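Local coordinates for protein NAD-dependent aldehyde dehydrogenase (Sinorhizobium meliloti, PDB 3U4J) that probably oxidises aldehydes with NAD or NADP as the electron acceptor, as a tetrameric member of the aldehyde dehydrogenase family, and binds calcium in the crystal, at residues Ala178-Pro183 with Leu466-Tyr471; Val234-Pro239 with Thr254-Ile259; Pro276-Ala281 with Ala421-Thr426; Ala432-Thr437 with Leu443-Arg448. All blocks are in the same frame, centred on the assembly; numbering follows the deposited sequence.

Interaction 1. Residues Ala178-Pro183 with Leu466-Tyr471; sequences ASERVP and LPIGGY
Glu180 OE1 takes the N-H of Arg181 NH1 at 2.9 Å and meets the end of Ile468 on the facing loop. The Arg181 bond is part of a salt bridge and is bent, 147° at the hydrogen. It arrives on the anti side of Glu180 OE1, somewhat out of the carboxylate plane. Ile468 CD1 lies 3.4 Å from Glu180 OE1 and 3.7 Å from Glu180 OE2. One methyl therefore touches both oxygens, and the two side chains cross at about a right angle. Glu180 keeps CG beside its backbone N (chi1 -63°) and runs out extended, which carries the carboxylate to the loop. Arg181 NH1 is more distant, 4.5 Å from Ile468 CD1. Its neighbour Arg181 NH2 bonds to Thr247 OG1, so the guanidinium has a second hold.

Helix 174-187 packs on strand 153-168, in the sheet that also holds strand 243-247. The loop 466-471 leads from strand 453-456, in the sheet of strands 275-279 and 431-435, to strand 475-476, which pairs back into the sheet of strand 153-168. The contact thus lies where the chain passes between the two sheet regions of the aldehyde dehydrogenase fold. Replacing Glu180 by an alanine would probably rob Arg181 NH1 of its charged mate and open a gap in front of Ile468 CD1. The ion pair is settled within the helix, and the loop adds apolar cover to a buried carboxylate.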
# COMPACT_ATOMS: atom_id res chain seq x y z
N ALA A 178 -1.87 -22.59 -15.20
CA ALA A 178 -3.09 -22.77 -14.38
C ALA A 178 -2.84 -22.24 -12.95
O ALA A 178 -3.67 -21.50 -12.38
CB ALA A 178 -3.47 -24.22 -14.35
N SER A 179 -1.66 -22.59 -12.42
CA SER A 179 -1.28 -22.25 -11.07
C SER A 179 -0.91 -20.76 -10.88
O SER A 179 -0.93 -20.26 -9.76
CB SER A 179 -0.14 -23.15 -10.59
OG SER A 179 -0.58 -24.49 -10.47
N GLU A 180 -0.58 -20.06 -11.97
CA GLU A 180 -0.39 -18.59 -11.93
C GLU A 180 -1.71 -17.82 -12.09
O GLU A 180 -1.73 -16.61 -11.96
CB GLU A 180 0.52 -18.10 -13.07
CG GLU A 180 1.94 -18.58 -13.10
CD GLU A 180 2.67 -18.08 -14.37
OE1 GLU A 180 2.01 -17.56 -15.32
OE2 GLU A 180 3.91 -18.22 -14.42
N ARG A 181 -2.79 -18.51 -12.45
CA ARG A 181 -4.07 -17.82 -12.75
C ARG A 181 -5.18 -18.24 -11.78
O ARG A 181 -5.76 -17.39 -11.12
CB ARG A 181 -4.55 -18.13 -14.18
CG ARG A 181 -3.55 -17.76 -15.29
CD ARG A 181 -3.41 -16.24 -15.51
NE ARG A 181 -2.51 -16.04 -16.65
CZ ARG A 181 -1.19 -16.13 -16.60
NH1 ARG A 181 -0.56 -16.32 -15.44
NH2 ARG A 181 -0.48 -16.03 -17.72
N VAL A 182 -5.48 -19.53 -11.73
CA VAL A 182 -6.58 -20.03 -10.91
C VAL A 182 -6.52 -19.57 -9.44
O VAL A 182 -7.50 -19.05 -8.92
CB VAL A 182 -6.75 -21.59 -11.02
CG1 VAL A 182 -7.78 -22.14 -10.00
CG2 VAL A 182 -7.14 -22.00 -12.47
N PRO A 183 -5.36 -19.73 -8.76
CA PRO A 183 -5.37 -19.37 -7.32
C PRO A 183 -5.62 -17.88 -7.06
O PRO A 183 -6.28 -17.54 -6.09
CB PRO A 183 -3.94 -19.76 -6.84
CG PRO A 183 -3.42 -20.73 -7.84
CD PRO A 183 -4.07 -20.32 -9.17
N LEU A 466 6.67 -11.48 -7.06
CA LEU A 466 6.70 -10.39 -8.02
C LEU A 466 5.70 -10.56 -9.16
O LEU A 466 5.46 -11.71 -9.59
CB LEU A 466 8.11 -10.25 -8.62
CG LEU A 466 9.03 -9.30 -7.85
CD1 LEU A 466 9.58 -10.00 -6.59
CD2 LEU A 466 10.21 -8.82 -8.75
N PRO A 467 5.15 -9.43 -9.69
CA PRO A 467 4.18 -9.42 -10.80
C PRO A 467 4.82 -9.76 -12.14
O PRO A 467 6.03 -9.52 -12.34
CB PRO A 467 3.73 -7.96 -10.88
CG PRO A 467 4.94 -7.19 -10.28
CD PRO A 467 5.41 -8.06 -9.18
N ILE A 468 4.01 -10.33 -13.03
CA ILE A 468 4.45 -10.68 -14.37
C ILE A 468 3.46 -10.13 -15.39
O ILE A 468 2.23 -10.08 -15.16
CB ILE A 468 4.69 -12.24 -14.56
CG1 ILE A 468 3.38 -13.03 -14.51
CG2 ILE A 468 5.75 -12.80 -13.54
CD1 ILE A 468 3.51 -14.56 -14.81
N GLY A 469 3.97 -9.75 -16.55
CA GLY A 469 3.09 -9.39 -17.66
C GLY A 469 3.92 -8.62 -18.68
O GLY A 469 5.09 -8.39 -18.44
N GLY A 470 3.31 -8.21 -19.79
CA GLY A 470 4.06 -7.57 -20.88
C GLY A 470 3.73 -6.12 -21.17
O GLY A 470 2.72 -5.57 -20.72
N TYR A 471 4.63 -5.48 -21.92
CA TYR A 471 4.36 -4.18 -22.52
C TYR A 471 3.96 -4.48 -23.94
O TYR A 471 4.15 -5.62 -24.40
CB TYR A 471 5.67 -3.37 -22.57
CG TYR A 471 6.15 -2.70 -21.28
CD1 TYR A 471 6.67 -1.40 -21.32
CD2 TYR A 471 6.12 -3.36 -20.05
CE1 TYR A 471 7.14 -0.76 -20.16
CE2 TYR A 471 6.60 -2.73 -18.87
CZ TYR A 471 7.09 -1.44 -18.95
OH TYR A 471 7.54 -0.81 -17.83

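Interaction 2. Residues Val234-Pro239 with Thr254-Ile259; sequences VLAEDP and TKLGEI
Ile259 sets CG1 beside its backbone N (chi1 -69°), and this leaves CG2 beside the carbonyl carbon, facing Ala236. Leu256, one turn earlier, also has its branch beside the backbone N (chi1 -71°) and extends from there, so that CD2 swings in although its CB does not point at the other helix. The two side chains meet one small methyl. Ala236 CB lies 3.7 Å from Ile259 CG2 and 4.0 Å from Leu256 CD2. The same methyl lies 3.9 Å from Leu256 O. The alanine lets the backbones come close, with 6.1 Å between Ala236 CA and Ile259 CA.

The contact joins two helices beside the sheet of strands 153-168 and 243-247. Helix 231-237 precedes strand 243-247 and helix 250-261 follows it, and strand 266-270 then pairs in parallel with that strand. This alternation is consistent with a Rossmann-type nucleotide-binding domain, as in other aldehyde dehydrogenases. Leu235 and Leu256 both rest on Ile168 of strand 153-168.

At the exposed edge, Glu237 reaches over Ile259, with OE1 4.0 Å from Ile259 CG2. A water bridges the two helices. It donates to Ala236 O at 2.9 Å and to Ile259 O at 2.7 Å, giving both carbonyls a shared polar partner. Elsewhere on helix 250-261, Thr254 and Glu258 pack on Ala261 of the second subunit.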
# COMPACT_ATOMS: atom_id res chain seq x y z
N VAL A 234 -16.93 -19.41 -27.00
CA VAL A 234 -17.96 -19.41 -25.97
C VAL A 234 -17.53 -18.57 -24.76
O VAL A 234 -18.28 -17.71 -24.32
CB VAL A 234 -18.39 -20.82 -25.53
CG1 VAL A 234 -19.27 -20.75 -24.25
CG2 VAL A 234 -19.13 -21.51 -26.68
N LEU A 235 -16.32 -18.82 -24.24
CA LEU A 235 -15.83 -18.05 -23.08
C LEU A 235 -15.77 -16.55 -23.36
O LEU A 235 -16.13 -15.74 -22.50
CB LEU A 235 -14.49 -18.59 -22.58
CG LEU A 235 -14.59 -19.99 -21.95
CD1 LEU A 235 -13.20 -20.52 -21.63
CD2 LEU A 235 -15.48 -19.98 -20.69
N ALA A 236 -15.38 -16.18 -24.58
CA ALA A 236 -15.27 -14.76 -24.92
C ALA A 236 -16.62 -14.09 -25.28
O ALA A 236 -16.76 -12.85 -25.14
CB ALA A 236 -14.22 -14.56 -26.00
N GLU A 237 -17.61 -14.87 -25.71
CA GLU A 237 -18.93 -14.26 -25.97
C GLU A 237 -20.05 -14.50 -24.93
O GLU A 237 -20.99 -13.71 -24.88
CB GLU A 237 -19.41 -14.44 -27.43
CG GLU A 237 -19.19 -15.81 -28.01
CD GLU A 237 -19.49 -15.90 -29.53
OE1 GLU A 237 -18.74 -15.31 -30.35
OE2 GLU A 237 -20.45 -16.62 -29.89
N ASP A 238 -19.94 -15.52 -24.09
CA ASP A 238 -21.06 -15.85 -23.21
C ASP A 238 -21.37 -14.71 -22.23
O ASP A 238 -20.47 -14.23 -21.55
CB ASP A 238 -20.79 -17.16 -22.45
CG ASP A 238 -22.02 -17.71 -21.76
OD1 ASP A 238 -22.46 -18.80 -22.16
OD2 ASP A 238 -22.58 -17.08 -20.85
N PRO A 239 -22.64 -14.27 -22.14
CA PRO A 239 -23.02 -13.18 -21.21
C PRO A 239 -22.79 -13.48 -19.73
O PRO A 239 -22.74 -12.54 -18.93
CB PRO A 239 -24.54 -13.04 -21.44
CG PRO A 239 -24.77 -13.59 -22.80
CD PRO A 239 -23.77 -14.68 -23.00
N THR A 254 -5.46 -11.68 -29.73
CA THR A 254 -6.05 -10.51 -30.35
C THR A 254 -7.48 -10.87 -30.80
O THR A 254 -8.42 -10.12 -30.53
CB THR A 254 -5.23 -10.02 -31.57
OG1 THR A 254 -5.22 -11.05 -32.54
CG2 THR A 254 -3.78 -9.70 -31.20
N LYS A 255 -7.64 -12.02 -31.43
CA LYS A 255 -8.97 -12.46 -31.86
C LYS A 255 -9.94 -12.59 -30.68
O LYS A 255 -11.07 -12.11 -30.75
CB LYS A 255 -8.89 -13.78 -32.65
CG LYS A 255 -10.25 -14.40 -33.04
CD LYS A 255 -10.08 -15.67 -33.90
CE LYS A 255 -9.68 -15.34 -35.37
NZ LYS A 255 -8.24 -14.90 -35.55
N LEU A 256 -9.50 -13.25 -29.60
CA LEU A 256 -10.36 -13.35 -28.40
C LEU A 256 -10.62 -12.03 -27.76
O LEU A 256 -11.71 -11.80 -27.27
CB LEU A 256 -9.78 -14.33 -27.37
CG LEU A 256 -9.86 -15.80 -27.78
CD1 LEU A 256 -9.28 -16.59 -26.65
CD2 LEU A 256 -11.30 -16.27 -28.07
N GLY A 257 -9.62 -11.16 -27.77
CA GLY A 257 -9.76 -9.79 -27.31
C GLY A 257 -10.84 -9.04 -28.08
O GLY A 257 -11.72 -8.42 -27.49
N GLU A 258 -10.82 -9.12 -29.41
CA GLU A 258 -11.84 -8.38 -30.18
C GLU A 258 -13.24 -8.88 -29.86
O GLU A 258 -14.18 -8.08 -29.70
CB GLU A 258 -11.60 -8.49 -31.68
CG GLU A 258 -10.13 -8.40 -32.10
CD GLU A 258 -9.95 -8.68 -33.58
OE1 GLU A 258 -10.83 -8.26 -34.38
OE2 GLU A 258 -8.91 -9.27 -33.95
N ILE A 259 -13.39 -10.20 -29.75
CA ILE A 259 -14.71 -10.79 -29.46
C ILE A 259 -15.21 -10.34 -28.09
O ILE A 259 -16.35 -9.88 -27.95
CB ILE A 259 -14.65 -12.34 -29.50
CG1 ILE A 259 -14.43 -12.81 -30.94
CG2 ILE A 259 -15.91 -12.94 -28.87
CD1 ILE A 259 -13.90 -14.24 -31.07
O HOH W 1 -18.32 -10.69 -26.30

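Interaction 3. Residues Pro276-Ala281 with Ala421-Thr426; sequences PQIVFA and ALANAT
Pro276 presents one corner of its ring to Ala423. The ring leads with CG, which lies 3.8 Å from Ala423 CB and 4.1 Å from Ala423 CA. The methyl of Ala423 points toward the strand, and the proline corner meets it from the side. Ile278 comes to the same methyl from beside the proline, with CD1 4.4 Å from Ala423 CB. Pro276 and Ile278 are two residues apart on the strand, so both face the helix. Their ends also touch each other, with Pro276 CG 4.0 Å from Ile278 CD1. The methyl of Ala423 thus sits over the seam between ring and chain. Ile278 has CG1 beside its backbone N (chi1 -61°) and then bends at chi2 (62°), which turns CD1 back toward the proline. The contact is small and wholly apolar, and its three residues are buried.

The strand 275-279 lies between strands 307-313 and 431-435 in a parallel part of its sheet. Helix 416-424 is the crossover of a beta-alpha-beta unit. It links strand 407-413 to strand 431-435 and passes over the strands between them. Ala423 is one of its points of contact with strand 275-279. Helix 285-297 packs on the opposite side of this strand, against Gln277 and Val279.

Past the contact, Ala425 is the centre of an inverse gamma turn. Arg309 of strand 307-313 bonds to the carbonyls of Leu422 and Ala423, and Asn424 bonds to the backbone of Arg448 and Arg450, tying this part of the chain to helix 439-448 and the residues after it.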
# COMPACT_ATOMS: atom_id res chain seq x y z
N PRO A 276 15.15 -10.19 -25.57
CA PRO A 276 16.60 -10.13 -25.73
C PRO A 276 17.33 -10.39 -24.42
O PRO A 276 16.83 -10.04 -23.35
CB PRO A 276 16.81 -8.68 -26.17
CG PRO A 276 15.70 -7.91 -25.50
CD PRO A 276 14.56 -8.87 -25.25
N GLN A 277 18.49 -11.03 -24.48
CA GLN A 277 19.47 -10.93 -23.41
C GLN A 277 20.63 -10.06 -23.90
O GLN A 277 21.21 -10.31 -24.97
CB GLN A 277 19.99 -12.31 -23.01
CG GLN A 277 18.90 -13.27 -22.55
CD GLN A 277 19.41 -14.27 -21.54
OE1 GLN A 277 19.78 -13.91 -20.43
NE2 GLN A 277 19.39 -15.56 -21.92
N ILE A 278 20.99 -9.06 -23.10
CA ILE A 278 22.04 -8.10 -23.47
C ILE A 278 23.21 -8.43 -22.58
O ILE A 278 23.07 -8.43 -21.36
CB ILE A 278 21.63 -6.63 -23.20
CG1 ILE A 278 20.39 -6.20 -24.00
CG2 ILE A 278 22.80 -5.68 -23.58
CD1 ILE A 278 19.12 -6.99 -23.67
N VAL A 279 24.35 -8.73 -23.21
CA VAL A 279 25.56 -9.09 -22.51
C VAL A 279 26.63 -8.04 -22.81
O VAL A 279 27.12 -7.90 -23.95
CB VAL A 279 26.06 -10.49 -22.89
CG1 VAL A 279 27.24 -10.91 -21.98
CG2 VAL A 279 24.93 -11.49 -22.77
N PHE A 280 26.94 -7.29 -21.76
CA PHE A 280 27.96 -6.26 -21.84
C PHE A 280 29.32 -6.84 -21.62
O PHE A 280 29.46 -7.89 -20.96
CB PHE A 280 27.67 -5.15 -20.81
CG PHE A 280 26.55 -4.27 -21.23
CD1 PHE A 280 26.77 -3.23 -22.11
CD2 PHE A 280 25.25 -4.51 -20.77
CE1 PHE A 280 25.72 -2.40 -22.51
CE2 PHE A 280 24.20 -3.69 -21.16
CZ PHE A 280 24.43 -2.62 -22.02
N ALA A 281 30.31 -6.14 -22.16
CA ALA A 281 31.71 -6.55 -22.08
C ALA A 281 32.17 -6.82 -20.65
O ALA A 281 33.05 -7.65 -20.43
CB ALA A 281 32.61 -5.50 -22.76
N ALA A 421 18.24 0.49 -28.08
CA ALA A 421 17.46 0.64 -29.31
C ALA A 421 17.20 -0.72 -29.98
O ALA A 421 16.09 -0.99 -30.45
CB ALA A 421 18.15 1.64 -30.29
N LEU A 422 18.20 -1.59 -30.02
CA LEU A 422 18.00 -2.94 -30.59
C LEU A 422 16.98 -3.75 -29.78
O LEU A 422 16.06 -4.38 -30.36
CB LEU A 422 19.33 -3.70 -30.69
CG LEU A 422 20.27 -3.22 -31.80
CD1 LEU A 422 21.65 -3.89 -31.68
CD2 LEU A 422 19.70 -3.46 -33.20
N ALA A 423 17.14 -3.73 -28.46
CA ALA A 423 16.24 -4.45 -27.57
C ALA A 423 14.79 -4.02 -27.79
O ALA A 423 13.90 -4.88 -27.86
CB ALA A 423 16.66 -4.27 -26.07
N ASN A 424 14.58 -2.71 -27.93
CA ASN A 424 13.23 -2.12 -28.11
C ASN A 424 12.63 -2.13 -29.53
O ASN A 424 11.46 -1.78 -29.70
CB ASN A 424 13.24 -0.68 -27.59
CG ASN A 424 13.23 -0.61 -26.07
OD1 ASN A 424 12.85 -1.58 -25.38
ND2 ASN A 424 13.65 0.52 -25.53
N ALA A 425 13.43 -2.53 -30.52
CA ALA A 425 13.03 -2.54 -31.93
C ALA A 425 12.18 -3.77 -32.19
O ALA A 425 12.49 -4.57 -33.06
CB ALA A 425 14.26 -2.55 -32.84
N THR A 426 11.11 -3.93 -31.42
CA THR A 426 10.26 -5.09 -31.53
C THR A 426 8.84 -4.61 -31.27
O THR A 426 8.63 -3.60 -30.58
CB THR A 426 10.68 -6.16 -30.50
OG1 THR A 426 9.73 -7.23 -30.48
CG2 THR A 426 10.82 -5.55 -29.08

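Interaction 4. Residues Ala432-Thr437 with Leu443-Arg448; sequences ASVWST and LQTIRR
Ala432 begins the contact with its carbonyl, which lies 4.3 Å from Ile446 CD1. Its methyl points to the helix but stays farther off. Ser433 turns the other way.

Val434 carries most of the contact. Its CG1 stands opposite the backbone N (chi1 175°), which places CG2 beside that N and against the helix. Val434 CG2 lies 3.4 Å from Ile446 CD1, tighter than usual for two carbons, and Val434 CB is 4.0 Å from the same methyl. Val434 and Ile446 lie alongside one another, their chains running opposite ways. Ile446 has an unusual first torsion, chi1 -138°, away from the staggered positions. This suggests some strain in fitting CD1 against the strand. On another side, Val434 CG2 meets Thr445 CG2 at 3.7 Å. Thr445 thus turns its methyl to the valine, while its OG1 bonds to Thr441 O one turn back in its own helix. Beyond Val434, Trp435 faces the far side of the sheet.

Strand 432-435 and helix 443-448 run nearly antiparallel, 167° between directions, with axes 8.7 Å apart at closest. They belong to the beta-alpha-beta unit of strand 431-435, helix 439-448 and strand 453-456. Ile446 O receives a bond from Lys492 of the second subunit, and Arg448 forms a salt bridge with Asp151 of the third. Strand 431-435 lies between strands 275-279 and 453-456, Ile446 also packs on the latter, and helix 416-424 flanks helix 439-448 through Val420.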
# COMPACT_ATOMS: atom_id res chain seq x y z
N ALA A 432 13.20 -9.43 -20.80
CA ALA A 432 14.54 -9.00 -21.20
C ALA A 432 15.48 -9.27 -20.05
O ALA A 432 15.08 -9.20 -18.89
CB ALA A 432 14.55 -7.50 -21.54
N SER A 433 16.73 -9.60 -20.36
CA SER A 433 17.78 -9.71 -19.37
C SER A 433 18.94 -8.82 -19.74
O SER A 433 19.28 -8.71 -20.91
CB SER A 433 18.34 -11.12 -19.32
OG SER A 433 17.41 -12.03 -18.77
N VAL A 434 19.59 -8.24 -18.72
CA VAL A 434 20.84 -7.49 -18.87
C VAL A 434 21.91 -8.17 -18.02
O VAL A 434 21.68 -8.45 -16.82
CB VAL A 434 20.69 -5.99 -18.49
CG1 VAL A 434 22.04 -5.28 -18.54
CG2 VAL A 434 19.71 -5.32 -19.43
N TRP A 435 23.04 -8.50 -18.65
CA TRP A 435 24.21 -9.04 -17.95
C TRP A 435 25.35 -8.01 -17.92
O TRP A 435 25.86 -7.63 -18.97
CB TRP A 435 24.67 -10.34 -18.61
CG TRP A 435 23.63 -11.47 -18.59
CD1 TRP A 435 22.56 -11.60 -19.41
CD2 TRP A 435 23.59 -12.60 -17.69
NE1 TRP A 435 21.85 -12.75 -19.09
CE2 TRP A 435 22.46 -13.38 -18.04
CE3 TRP A 435 24.41 -13.03 -16.63
CZ2 TRP A 435 22.12 -14.56 -17.37
CZ3 TRP A 435 24.08 -14.21 -15.98
CH2 TRP A 435 22.93 -14.96 -16.34
N SER A 436 25.72 -7.56 -16.72
CA SER A 436 26.75 -6.52 -16.54
C SER A 436 27.12 -6.48 -15.07
O SER A 436 26.28 -6.78 -14.21
CB SER A 436 26.26 -5.16 -17.02
OG SER A 436 27.21 -4.14 -16.70
N THR A 437 28.37 -6.12 -14.75
CA THR A 437 28.79 -5.97 -13.35
C THR A 437 28.77 -4.49 -12.97
O THR A 437 29.14 -4.12 -11.85
CB THR A 437 30.23 -6.48 -13.14
OG1 THR A 437 31.04 -6.00 -14.24
CG2 THR A 437 30.27 -8.00 -13.08
N LEU A 443 21.38 -1.10 -14.30
CA LEU A 443 20.11 -0.46 -13.93
C LEU A 443 19.55 0.51 -14.97
O LEU A 443 18.32 0.53 -15.19
CB LEU A 443 20.19 0.18 -12.53
CG LEU A 443 20.27 -0.87 -11.40
CD1 LEU A 443 20.60 -0.22 -10.08
CD2 LEU A 443 18.94 -1.66 -11.29
N GLN A 444 20.41 1.33 -15.59
CA GLN A 444 19.90 2.24 -16.64
C GLN A 444 19.42 1.48 -17.87
O GLN A 444 18.42 1.86 -18.48
CB GLN A 444 20.88 3.35 -17.01
CG GLN A 444 21.18 4.33 -15.88
CD GLN A 444 20.08 5.37 -15.60
OE1 GLN A 444 20.39 6.55 -15.37
NE2 GLN A 444 18.80 4.94 -15.59
N THR A 445 20.10 0.39 -18.22
CA THR A 445 19.65 -0.39 -19.37
C THR A 445 18.30 -1.03 -19.06
O THR A 445 17.40 -0.95 -19.87
CB THR A 445 20.72 -1.42 -19.84
OG1 THR A 445 21.95 -0.72 -20.12
CG2 THR A 445 20.28 -2.10 -21.11
N ILE A 446 18.14 -1.63 -17.88
CA ILE A 446 16.89 -2.28 -17.52
C ILE A 446 15.70 -1.29 -17.39
O ILE A 446 14.58 -1.60 -17.79
CB ILE A 446 17.09 -3.28 -16.33
CG1 ILE A 446 16.32 -4.58 -16.56
CG2 ILE A 446 16.72 -2.68 -15.00
CD1 ILE A 446 16.78 -5.37 -17.79
N ARG A 447 15.96 -0.08 -16.88
CA ARG A 447 14.96 0.98 -16.83
C ARG A 447 14.52 1.47 -18.21
O ARG A 447 13.40 1.98 -18.35
CB ARG A 447 15.44 2.18 -16.03
CG ARG A 447 15.56 1.89 -14.56
CD ARG A 447 16.27 3.03 -13.83
NE ARG A 447 15.33 4.04 -13.33
CZ ARG A 447 15.66 5.32 -13.11
NH1 ARG A 447 16.87 5.77 -13.38
NH2 ARG A 447 14.75 6.16 -12.64
N ARG A 448 15.40 1.35 -19.20
CA ARG A 448 15.09 1.85 -20.54
C ARG A 448 14.49 0.80 -21.49
O ARG A 448 13.99 1.16 -22.54
CB ARG A 448 16.34 2.49 -21.17
CG ARG A 448 16.63 3.85 -20.54
CD ARG A 448 18.07 4.30 -20.69
NE ARG A 448 18.30 5.46 -19.82
CZ ARG A 448 19.41 6.21 -19.85
NH1 ARG A 448 20.41 5.91 -20.69
NH2 ARG A 448 19.53 7.25 -19.04

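From the N terminus, residues 178-183 open the longest loop, which interaction 1 closes at 466-471. It brings helix 174-187 against the loop between strands 453-456 and 475-476. The other three contacts are nested inside it and follow in series without crossing. Interaction 2 closes a short loop from 234-239 to 254-259, joining two helices beside the sheet of strands 153-168 and 243-247. Interaction 3 opens at 276-281 and closes at 421-426, bringing a helix back over the sheet of strands 275-279 and 431-435. Interaction 4 closes almost at once, within one beta-alpha-beta unit. Interactions 3 and 4 touch, since strands 275-279 and 431-435 are sheet neighbours; their centres are 9 Å apart.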